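PDB 2IVF: ethylbenzene dehydrogenase alpha-subunit from Aromatoleum aromaticum, which carries a molybdenum atom, two pterin guanine dinucleotides and an iron-sulfur cluster, as a large subunit of the molybdopterin oxidoreductase family. Local coordinates for residues 86-91 / 259-264; 216-221 / 479-484; 227-232 / 956-961. One frame throughout, in Å; residues are numbered along the deposited sequence.

Contact 1: 86-91 / 259-264. With MGD (2-amino-5,6-dimercapto-7-methyl-3,7,8a,9-tetrahydro-8-oxa-1,3,9,10-tetraaza-anthracen-4-one guanosine dinucleotide), chain M; SF4 (iron/sulfur cluster), chain K.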
# COMPACT_ATOMS: atom_id res chain seq x y z
N CYS A 86 1.50 -0.19 9.54
CA CYS A 86 2.50 0.22 8.59
C CYS A 86 3.78 0.37 9.38
O CYS A 86 3.73 0.62 10.58
CB CYS A 86 2.08 1.51 7.89
SG CYS A 86 1.26 2.70 9.03
N TRP A 87 4.93 0.23 8.70
CA TRP A 87 6.22 0.31 9.32
C TRP A 87 7.23 0.88 8.33
O TRP A 87 7.29 0.46 7.16
CB TRP A 87 6.73 -1.06 9.81
CG TRP A 87 7.78 -0.83 10.82
CD1 TRP A 87 9.13 -0.80 10.60
CD2 TRP A 87 7.59 -0.49 12.19
NE1 TRP A 87 9.78 -0.49 11.76
CE2 TRP A 87 8.86 -0.31 12.76
CE3 TRP A 87 6.46 -0.37 13.00
CZ2 TRP A 87 9.05 -0.00 14.11
CZ3 TRP A 87 6.64 -0.00 14.34
CH2 TRP A 87 7.94 0.13 14.90
N PRO A 88 8.03 1.84 8.79
CA PRO A 88 7.86 2.58 10.04
C PRO A 88 6.44 3.08 10.12
O PRO A 88 5.88 3.43 9.09
CB PRO A 88 8.85 3.72 9.88
CG PRO A 88 9.94 3.15 9.09
CD PRO A 88 9.26 2.26 8.07
N GLN A 89 5.84 3.06 11.31
CA GLN A 89 4.42 3.43 11.39
C GLN A 89 4.26 4.84 10.88
O GLN A 89 4.99 5.71 11.30
CB GLN A 89 3.90 3.28 12.82
CG GLN A 89 2.52 2.66 12.92
CD GLN A 89 1.43 3.67 12.73
OE1 GLN A 89 1.63 4.86 12.97
NE2 GLN A 89 0.24 3.21 12.29
N GLY A 90 3.33 5.09 9.95
CA GLY A 90 3.33 6.40 9.31
C GLY A 90 2.95 7.51 10.28
O GLY A 90 3.43 8.65 10.15
N SER A 91 2.08 7.18 11.23
CA SER A 91 1.58 8.11 12.24
C SER A 91 1.13 9.38 11.58
O SER A 91 1.40 10.50 12.06
CB SER A 91 2.60 8.49 13.34
OG SER A 91 2.85 7.38 14.13
N TYR A 259 6.38 0.42 -1.78
CA TYR A 259 5.24 -0.23 -1.18
C TYR A 259 5.09 0.08 0.30
O TYR A 259 3.99 0.37 0.80
CB TYR A 259 5.36 -1.75 -1.27
CG TYR A 259 4.98 -2.34 -2.61
CD1 TYR A 259 5.12 -1.61 -3.80
CD2 TYR A 259 4.51 -3.62 -2.69
CE1 TYR A 259 4.75 -2.18 -5.02
CE2 TYR A 259 4.13 -4.20 -3.89
CZ TYR A 259 4.25 -3.49 -5.05
OH TYR A 259 3.89 -4.10 -6.23
N THR A 260 6.21 0.02 1.01
CA THR A 260 6.16 -0.15 2.46
C THR A 260 6.41 1.10 3.33
O THR A 260 6.18 1.07 4.54
CB THR A 260 7.13 -1.29 2.89
OG1 THR A 260 8.48 -0.85 2.71
CG2 THR A 260 6.84 -2.54 2.07
N TYR A 261 6.78 2.22 2.71
CA TYR A 261 7.00 3.48 3.45
C TYR A 261 6.64 4.66 2.61
O TYR A 261 7.42 5.59 2.47
CB TYR A 261 8.47 3.55 3.91
CG TYR A 261 8.79 4.48 5.07
CD1 TYR A 261 7.82 5.06 5.86
CD2 TYR A 261 10.11 4.71 5.40
CE1 TYR A 261 8.16 5.86 6.94
CE2 TYR A 261 10.45 5.48 6.46
CZ TYR A 261 9.48 6.03 7.26
OH TYR A 261 9.87 6.79 8.32
N PRO A 262 5.41 4.65 2.05
CA PRO A 262 5.03 5.75 1.16
C PRO A 262 4.93 7.09 1.84
O PRO A 262 5.13 8.09 1.20
CB PRO A 262 3.67 5.32 0.61
CG PRO A 262 3.12 4.32 1.62
CD PRO A 262 4.34 3.65 2.20
N SER A 263 4.69 7.12 3.17
CA SER A 263 4.58 8.39 3.86
C SER A 263 5.90 9.13 3.88
O SER A 263 5.87 10.36 3.96
CB SER A 263 4.06 8.26 5.31
OG SER A 263 4.90 7.47 6.10
N SER A 264 7.02 8.41 3.79
CA SER A 264 8.33 9.06 3.91
C SER A 264 9.32 8.70 2.83
O SER A 264 10.47 9.12 2.87
CB SER A 264 8.87 8.90 5.29
OG SER A 264 8.06 9.66 6.20
PB MGD M . 9.54 -6.30 2.41
O1B MGD M . 8.24 -5.76 1.93
O2B MGD M . 9.53 -7.74 2.79
O3B MGD M . 10.20 -5.52 3.61
O3A MGD M . 8.53 -3.85 4.54
PA MGD M . 10.06 -3.98 4.11
O1A MGD M . 10.26 -3.00 3.04
O2A MGD M . 10.91 -3.91 5.28
O5' MGD M . 10.66 -6.10 1.28
C5' MGD M . 10.40 -6.57 -0.05
C4' MGD M . 11.69 -6.57 -0.86
O4' MGD M . 12.58 -7.56 -0.37
C3' MGD M . 11.26 -7.11 -2.21
O3' MGD M . 10.95 -5.99 -3.03
C2' MGD M . 12.51 -7.86 -2.69
O2' MGD M . 13.06 -7.19 -3.84
C1' MGD M . 13.46 -7.79 -1.48
N9 MGD M . 14.13 -9.11 -1.32
C8 MGD M . 13.57 -10.32 -1.20
N7 MGD M . 14.50 -11.26 -1.02
C5 MGD M . 15.69 -10.61 -1.02
C6 MGD M . 17.03 -10.97 -0.92
O6 MGD M . 17.44 -12.13 -0.80
N1 MGD M . 17.98 -9.94 -0.96
C2 MGD M . 17.68 -8.58 -1.12
N2 MGD M . 18.69 -7.65 -1.17
N3 MGD M . 16.38 -8.25 -1.20
C4 MGD M . 15.42 -9.23 -1.18
C10 MGD M . 7.98 -4.65 5.52
C11 MGD M . 7.21 -3.77 6.48
O11 MGD M . 6.26 -3.10 5.76
C12 MGD M . 6.60 -4.51 7.68
S12 MGD M . 7.40 -5.89 8.43
C13 MGD M . 5.40 -4.09 8.20
S13 MGD M . 4.73 -4.90 9.57
C14 MGD M . 4.67 -2.95 7.57
N15 MGD M . 3.61 -3.55 6.72
C16 MGD M . 3.13 -2.89 5.57
C17 MGD M . 2.06 -3.34 4.84
O17 MGD M . 1.45 -4.40 5.14
N18 MGD M . 1.68 -2.60 3.70
C19 MGD M . 2.30 -1.45 3.32
N19 MGD M . 1.86 -0.82 2.22
N20 MGD M . 3.37 -1.06 4.04
C21 MGD M . 3.76 -1.73 5.14
N22 MGD M . 4.86 -1.29 5.88
C23 MGD M . 5.66 -2.17 6.67
FE1 SF4 K . -1.05 4.97 5.47
FE2 SF4 K . -0.11 6.79 7.25
FE3 SF4 K . -2.41 5.55 7.75
FE4 SF4 K . -0.06 4.15 7.87
S1 SF4 K . -0.71 5.79 9.29
S2 SF4 K . -2.07 3.49 6.85
S3 SF4 K . 1.11 5.22 6.22
S4 SF4 K . -2.02 7.01 6.01
O HOH W 1 9.17 0.15 5.20
O HOH W 2 5.27 2.74 6.53
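Pro88 lies over one face of the Tyr261 ring, its CD 3.6 Å from the ring centroid and only 4° off the normal, a CH-pi contact. The two side chains cross at about a right angle, and Pro88 CG comes within 3.4 Å of Tyr261 CZ. A chi1 of -159° swings the Tyr261 ring under Pro88; Ser264 CB packs on the opposite face and Asn668 takes up the hydroxyl. Next to this pair, Trp87 O and Thr260 O stand 2.9 Å apart. Both are acceptors, and two waters donate beside them, which probably softens the repulsion: one to Trp87 O and Thr260 OG1, the other to Pro88 O and Thr260 O. Thr260 O also accepts from MGD N22 at 3.0 Å, while Thr260 OG1 donates to MGD O1A at 2.8 Å, and Tyr259 O takes the N19 amino group. At the start of 86-91, Cys86 SG binds iron FE4 of the cluster at 2.3 Å and receives an almost straight bond from Gly90 N. A cysteine loop holding a [4Fe-4S] cluster beside the pterin of one dinucleotide is the arrangement of those members of the family that carry an N-terminal [4Fe-4S] cluster.

Contact 2: 216-221 / 479-484. With MD1 (phosphoric acid 4-(2-amino-4-oxo-3,4,5,6,-tetrahydro-pteridin-6-yl)-2-hydroxy-3,4-dimercapto-but-3-en-yl ester guanylate ester), chain N.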
# COMPACT_ATOMS: atom_id res chain seq x y z
N ASP A 216 5.56 -14.88 21.01
CA ASP A 216 6.21 -13.56 20.70
C ASP A 216 5.83 -13.01 19.34
O ASP A 216 6.11 -13.65 18.33
CB ASP A 216 7.72 -13.73 20.76
CG ASP A 216 8.48 -12.45 20.75
OD1 ASP A 216 8.27 -11.61 19.85
OD2 ASP A 216 9.34 -12.29 21.64
N ILE A 217 5.19 -11.85 19.30
CA ILE A 217 4.69 -11.26 18.07
C ILE A 217 5.81 -11.11 17.05
O ILE A 217 5.69 -11.52 15.92
CB ILE A 217 3.97 -9.91 18.34
CG1 ILE A 217 3.70 -9.13 17.03
CG2 ILE A 217 4.77 -9.01 19.29
CD1 ILE A 217 2.71 -9.82 16.11
N ASN A 218 6.93 -10.50 17.45
CA ASN A 218 7.97 -10.18 16.47
C ASN A 218 8.69 -11.36 15.88
O ASN A 218 9.02 -11.37 14.70
CB ASN A 218 8.97 -9.20 17.07
CG ASN A 218 8.57 -7.83 16.78
OD1 ASN A 218 7.68 -7.28 17.42
ND2 ASN A 218 9.14 -7.28 15.71
N VAL A 219 8.94 -12.35 16.72
CA VAL A 219 9.57 -13.58 16.27
C VAL A 219 8.56 -14.33 15.35
O VAL A 219 8.96 -14.99 14.37
CB VAL A 219 9.99 -14.38 17.47
CG1 VAL A 219 10.70 -15.71 17.08
CG2 VAL A 219 10.92 -13.49 18.37
N ASP A 220 7.27 -14.19 15.66
CA ASP A 220 6.23 -14.92 14.94
C ASP A 220 6.04 -14.35 13.52
O ASP A 220 5.89 -15.10 12.55
CB ASP A 220 4.92 -14.92 15.74
CG ASP A 220 3.88 -15.85 15.14
OD1 ASP A 220 4.10 -17.10 15.11
OD2 ASP A 220 2.83 -15.32 14.71
N ILE A 221 6.09 -13.03 13.41
CA ILE A 221 5.93 -12.38 12.10
C ILE A 221 7.20 -12.47 11.28
O ILE A 221 7.14 -12.68 10.07
CB ILE A 221 5.43 -10.95 12.22
CG1 ILE A 221 6.37 -10.07 13.08
CG2 ILE A 221 4.01 -10.95 12.81
CD1 ILE A 221 5.80 -8.71 13.50
N PHE A 479 18.19 0.67 9.77
CA PHE A 479 16.80 0.33 9.88
C PHE A 479 16.14 1.30 10.88
O PHE A 479 16.80 2.20 11.38
CB PHE A 479 16.56 -1.15 10.25
CG PHE A 479 17.53 -1.72 11.26
CD1 PHE A 479 17.52 -1.34 12.60
CD2 PHE A 479 18.42 -2.72 10.87
CE1 PHE A 479 18.40 -1.92 13.50
CE2 PHE A 479 19.28 -3.31 11.78
CZ PHE A 479 19.29 -2.89 13.08
N ALA A 480 14.85 1.10 11.15
CA ALA A 480 14.12 1.96 12.05
C ALA A 480 13.42 1.11 13.10
O ALA A 480 12.22 0.91 13.05
CB ALA A 480 13.11 2.76 11.29
N TRP A 481 14.19 0.64 14.08
CA TRP A 481 13.68 -0.34 15.03
C TRP A 481 13.88 0.13 16.46
O TRP A 481 13.90 -0.66 17.37
CB TRP A 481 14.44 -1.63 14.75
CG TRP A 481 13.75 -2.87 15.10
CD1 TRP A 481 14.28 -3.94 15.75
CD2 TRP A 481 12.40 -3.22 14.79
NE1 TRP A 481 13.34 -4.93 15.88
CE2 TRP A 481 12.18 -4.51 15.29
CE3 TRP A 481 11.37 -2.57 14.13
CZ2 TRP A 481 10.97 -5.14 15.17
CZ3 TRP A 481 10.16 -3.21 14.00
CH2 TRP A 481 9.98 -4.48 14.52
N ALA A 482 14.10 1.42 16.65
CA ALA A 482 14.09 2.05 17.97
C ALA A 482 12.69 2.64 18.17
O ALA A 482 12.20 3.38 17.33
CB ALA A 482 15.14 3.12 18.04
N TYR A 483 12.04 2.31 19.27
CA TYR A 483 10.75 2.92 19.56
C TYR A 483 10.40 2.79 21.03
O TYR A 483 10.95 1.94 21.70
CB TYR A 483 9.66 2.27 18.72
CG TYR A 483 9.63 0.75 18.71
CD1 TYR A 483 8.94 0.02 19.68
CD2 TYR A 483 10.26 0.04 17.68
CE1 TYR A 483 8.91 -1.41 19.64
CE2 TYR A 483 10.24 -1.35 17.62
CZ TYR A 483 9.59 -2.08 18.60
OH TYR A 483 9.61 -3.45 18.45
N SER A 484 9.49 3.65 21.50
CA SER A 484 8.99 3.52 22.84
C SER A 484 7.70 2.77 22.75
O SER A 484 6.78 3.23 22.09
CB SER A 484 8.64 4.87 23.42
OG SER A 484 8.17 4.69 24.75
PB MD1 N . -1.17 -10.22 10.79
O3B MD1 N . -1.98 -9.41 9.71
O1B MD1 N . -0.95 -9.31 11.94
O2B MD1 N . -1.66 -11.61 10.96
O3A MD1 N . 0.23 -10.38 10.06
C10 MD1 N . 1.30 -9.42 10.19
C11 MD1 N . 2.34 -9.90 9.19
O11 MD1 N . 1.81 -9.44 7.90
C12 MD1 N . 3.65 -9.21 9.44
S12 MD1 N . 3.77 -7.79 10.40
C13 MD1 N . 4.81 -9.64 8.84
S13 MD1 N . 6.29 -8.86 9.05
C14 MD1 N . 4.86 -10.85 7.99
N15 MD1 N . 5.27 -10.72 6.63
C16 MD1 N . 5.21 -11.77 5.76
C15 MD1 N . 5.74 -11.58 4.50
O14 MD1 N . 6.27 -10.48 4.16
N17 MD1 N . 5.58 -12.63 3.65
C17 MD1 N . 5.00 -13.83 4.06
N16 MD1 N . 4.92 -14.79 3.15
N18 MD1 N . 4.54 -13.99 5.31
C20 MD1 N . 4.65 -12.99 6.15
N8 MD1 N . 4.23 -13.16 7.43
C7 MD1 N . 4.21 -12.14 8.44
PA MD1 N . -3.48 -9.53 9.14
O1A MD1 N . -3.80 -8.17 8.61
O2A MD1 N . -3.51 -10.65 8.17
O5' MD1 N . -4.41 -9.88 10.37
C5' MD1 N . -4.63 -8.83 11.31
C4' MD1 N . -6.07 -8.70 11.57
O4' MD1 N . -6.15 -7.53 12.38
C1' MD1 N . -7.44 -6.98 12.08
N9 MD1 N . -7.60 -5.58 12.48
C4 MD1 N . -8.31 -5.20 13.53
N3 MD1 N . -8.97 -5.95 14.44
C2 MD1 N . -9.61 -5.36 15.45
N2 MD1 N . -10.27 -6.11 16.38
N1 MD1 N . -9.65 -3.98 15.48
C6 MD1 N . -9.01 -3.16 14.59
O6 MD1 N . -9.05 -1.94 14.75
C5 MD1 N . -8.29 -3.79 13.56
N7 MD1 N . -7.58 -3.37 12.52
C8 MD1 N . -7.16 -4.47 11.88
C2' MD1 N . -7.56 -7.11 10.57
O2' MD1 N . -8.93 -7.12 10.10
C3' MD1 N . -6.79 -8.39 10.25
O3' MD1 N . -7.67 -9.49 9.91
O HOH W 3 7.05 -4.07 17.06
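Asn218 reaches from helix 217-221 to the indole of Trp481, the two side chains coming from opposite directions across a small buried contact. Its CB leaves the main chain toward 479-484, and a chi1 of -92°, off the usual staggered value, swings the amide out to the indole. CG comes next and lies 3.9 Å from Trp481 CZ2. At the tip the two branches part. ND2 arrives at the edge of the indole, near its plane, with amide and ring planes 63° apart; the modelled approach to the ring carbons is too short to be trusted, and the polar partner of this nitrogen is Asp223 O, just past the end of helix 217-221. OD1 turns to Tyr483 instead: a water donates to Asn218 OD1 at 3.3 Å and is hydrogen-bonded to Tyr483 OH at 3.0 Å, spanning two oxygens that are 4.4 Å apart. Tyr483 in turn lays CE2 over the rim of one indole face, 3.8 Å above its plane.

The start of the helix is fixed by its N-cap, Asp216, whose OD1 accepts from Val219 N at 3.3 Å, the donor standing 52° out of the carboxylate plane; a weak bond from Asn218 N joins it. At the other end of the helix, Ile221 rests CB on MD1 C12 and C13 and places CD1 3.8 Å from the dithiolene sulfur S12 of MD1. This short helix follows strand 214-215, with Pro546 of helix 546-553 packed on Asp216, Val219 and Asp220, and Arg613 of helix 610-613 on Ile217 and Ile221; the loop opposite it links helices 454-467 and 486-493.

Contact 3: 227-232 / 956-961. With GOL (glycerol), chain H.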
# COMPACT_ATOMS: atom_id res chain seq x y z
N GLY A 227 21.32 -10.55 12.85
CA GLY A 227 22.70 -10.25 12.55
C GLY A 227 23.18 -9.02 13.32
O GLY A 227 24.31 -8.94 13.77
N ALA A 228 22.30 -8.06 13.45
CA ALA A 228 22.58 -6.92 14.30
C ALA A 228 22.66 -7.42 15.74
O ALA A 228 23.59 -7.09 16.50
CB ALA A 228 21.45 -5.87 14.15
N PHE A 229 21.69 -8.25 16.12
CA PHE A 229 21.61 -8.75 17.51
C PHE A 229 22.91 -9.43 17.83
O PHE A 229 23.46 -9.29 18.89
CB PHE A 229 20.45 -9.75 17.60
CG PHE A 229 19.92 -9.98 18.99
CD1 PHE A 229 19.55 -8.93 19.81
CD2 PHE A 229 19.72 -11.26 19.45
CE1 PHE A 229 19.06 -9.16 21.07
CE2 PHE A 229 19.22 -11.52 20.74
CZ PHE A 229 18.86 -10.46 21.53
N HIS A 230 23.43 -10.21 16.89
CA HIS A 230 24.61 -10.99 17.15
C HIS A 230 25.93 -10.22 17.03
O HIS A 230 26.88 -10.58 17.68
CB HIS A 230 24.58 -12.26 16.33
CG HIS A 230 23.52 -13.20 16.80
ND1 HIS A 230 23.07 -14.26 16.04
CD2 HIS A 230 22.76 -13.21 17.93
CE1 HIS A 230 22.11 -14.89 16.69
NE2 HIS A 230 21.90 -14.27 17.85
N THR A 231 25.92 -9.15 16.27
CA THR A 231 27.10 -8.30 16.05
C THR A 231 27.23 -7.26 17.16
O THR A 231 28.29 -7.11 17.79
CB THR A 231 27.01 -7.60 14.70
OG1 THR A 231 26.91 -8.60 13.66
CG2 THR A 231 28.21 -6.70 14.44
N PHE A 232 26.12 -6.57 17.43
CA PHE A 232 26.10 -5.47 18.38
C PHE A 232 25.50 -5.82 19.75
O PHE A 232 25.60 -5.03 20.71
CB PHE A 232 25.31 -4.33 17.78
CG PHE A 232 25.76 -3.92 16.40
CD1 PHE A 232 27.01 -3.35 16.20
CD2 PHE A 232 24.91 -4.06 15.30
CE1 PHE A 232 27.40 -2.93 14.95
CE2 PHE A 232 25.31 -3.64 14.03
CZ PHE A 232 26.56 -3.08 13.87
N PHE A 956 11.75 -10.32 24.98
CA PHE A 956 10.60 -10.02 24.14
C PHE A 956 11.05 -9.35 22.83
O PHE A 956 11.83 -8.39 22.84
CB PHE A 956 9.63 -9.14 24.92
CG PHE A 956 8.40 -8.71 24.13
CD1 PHE A 956 7.67 -9.62 23.37
CD2 PHE A 956 7.94 -7.41 24.23
CE1 PHE A 956 6.53 -9.21 22.67
CE2 PHE A 956 6.80 -7.00 23.53
CZ PHE A 956 6.10 -7.91 22.75
N MET A 957 10.54 -9.90 21.72
CA MET A 957 10.83 -9.50 20.34
C MET A 957 12.24 -9.76 19.83
O MET A 957 12.55 -9.47 18.66
CB MET A 957 10.47 -8.03 20.14
CG MET A 957 9.05 -7.72 20.54
SD MET A 957 8.63 -6.00 20.27
CE MET A 957 10.00 -5.30 21.16
N ASN A 958 13.10 -10.32 20.68
CA ASN A 958 14.51 -10.41 20.39
C ASN A 958 15.06 -11.79 20.67
O ASN A 958 15.16 -12.20 21.80
CB ASN A 958 15.29 -9.41 21.26
CG ASN A 958 15.01 -8.00 20.89
OD1 ASN A 958 15.81 -7.37 20.19
ND2 ASN A 958 13.87 -7.47 21.33
N GLY A 959 15.42 -12.50 19.63
CA GLY A 959 16.11 -13.77 19.82
C GLY A 959 15.16 -14.93 19.65
O GLY A 959 13.98 -14.75 19.39
N SER A 960 15.71 -16.13 19.81
CA SER A 960 15.00 -17.40 19.55
C SER A 960 14.78 -17.56 18.03
O SER A 960 14.85 -16.59 17.27
CB SER A 960 13.70 -17.50 20.36
OG SER A 960 12.59 -16.96 19.67
N PRO A 961 14.61 -18.81 17.58
CA PRO A 961 14.57 -19.13 16.15
C PRO A 961 13.25 -18.77 15.56
O PRO A 961 12.24 -19.32 15.96
CB PRO A 961 14.82 -20.65 16.13
CG PRO A 961 14.50 -21.13 17.47
CD PRO A 961 14.52 -20.01 18.43
C1 GOL H . 21.10 -17.77 18.75
O1 GOL H . 22.43 -17.67 18.20
C2 GOL H . 20.63 -16.91 19.92
O2 GOL H . 20.17 -15.60 19.62
C3 GOL H . 19.52 -17.58 20.73
O3 GOL H . 18.26 -16.90 20.80
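Two acceptors share the amide nitrogen of Asn958, the residue whose CB touches Phe229 on helix 226-232. ND2 donates to Phe956 O at 2.7 Å with an N-H...O angle of 157°, the oxygen lying in the plane of the amide, and His236 NE2 takes a second bond. These two bonds on ND2 hold the amide's rotation, leaving CB and OD1 beside the Phe229 ring.

Phe229 is the residue of the helix that makes the contact. Its ring projects from the helix and brings CZ to 3.7 Å from Asn958 CB, while CE2 lies 3.9 Å from Gly959 CA. Both approaches are oblique, and ring and amide planes are 41° apart, so this is van der Waals packing with no stack. Gly959 passes close to the ring with a positive phi and an extended psi, a conformation in which a CB would jam against the carbonyl O of Asn958.

A glycerol, probably from the crystallisation liquor, spans the same two segments alongside. Its O2 hydrogen-bonds to His230 NE2 at 2.8 Å, at the edge of the imidazole and in its plane, and its O3 accepts from Ser960 N at 2.8 Å; Tyr821 and Leu943 bind it as well. The Asn958 side chain stays about 14 Å from the molybdenum, so this is structural packing: it fastens a helix of the molybdopterin oxidoreductase region to the long loop joining strands 915-917 and 969-975, the last two strands of the chain, both in the six-stranded sheet that also holds the strands of the dinucleotide-binding domain, a member of the double-psi beta-barrel clan.

All three contacts are buried, and they form a chain through the interior with contact 2 in the middle. Trp87 of contact 1 packs on Trp481 and Tyr483 of contact 2 and probably hydrogen-bonds to Ala480 O; on the other side, Met957 of contact 3 sets its sulfur against both Asn218 and Tyr483. Contacts 1 and 3 do not touch, their nearest atoms being about 8 Å apart. The chemistry changes along the way: contact 1 is shaped by the cluster and MGD, contact 2 is an amide-to-indole approach with a bridging water, its helix touching MD1 through Ile221, and contact 3 is mainly carbon packing with a glycerol beside it. Helices 217-221 and 226-232 follow each other in sequence and join contacts 2 and 3.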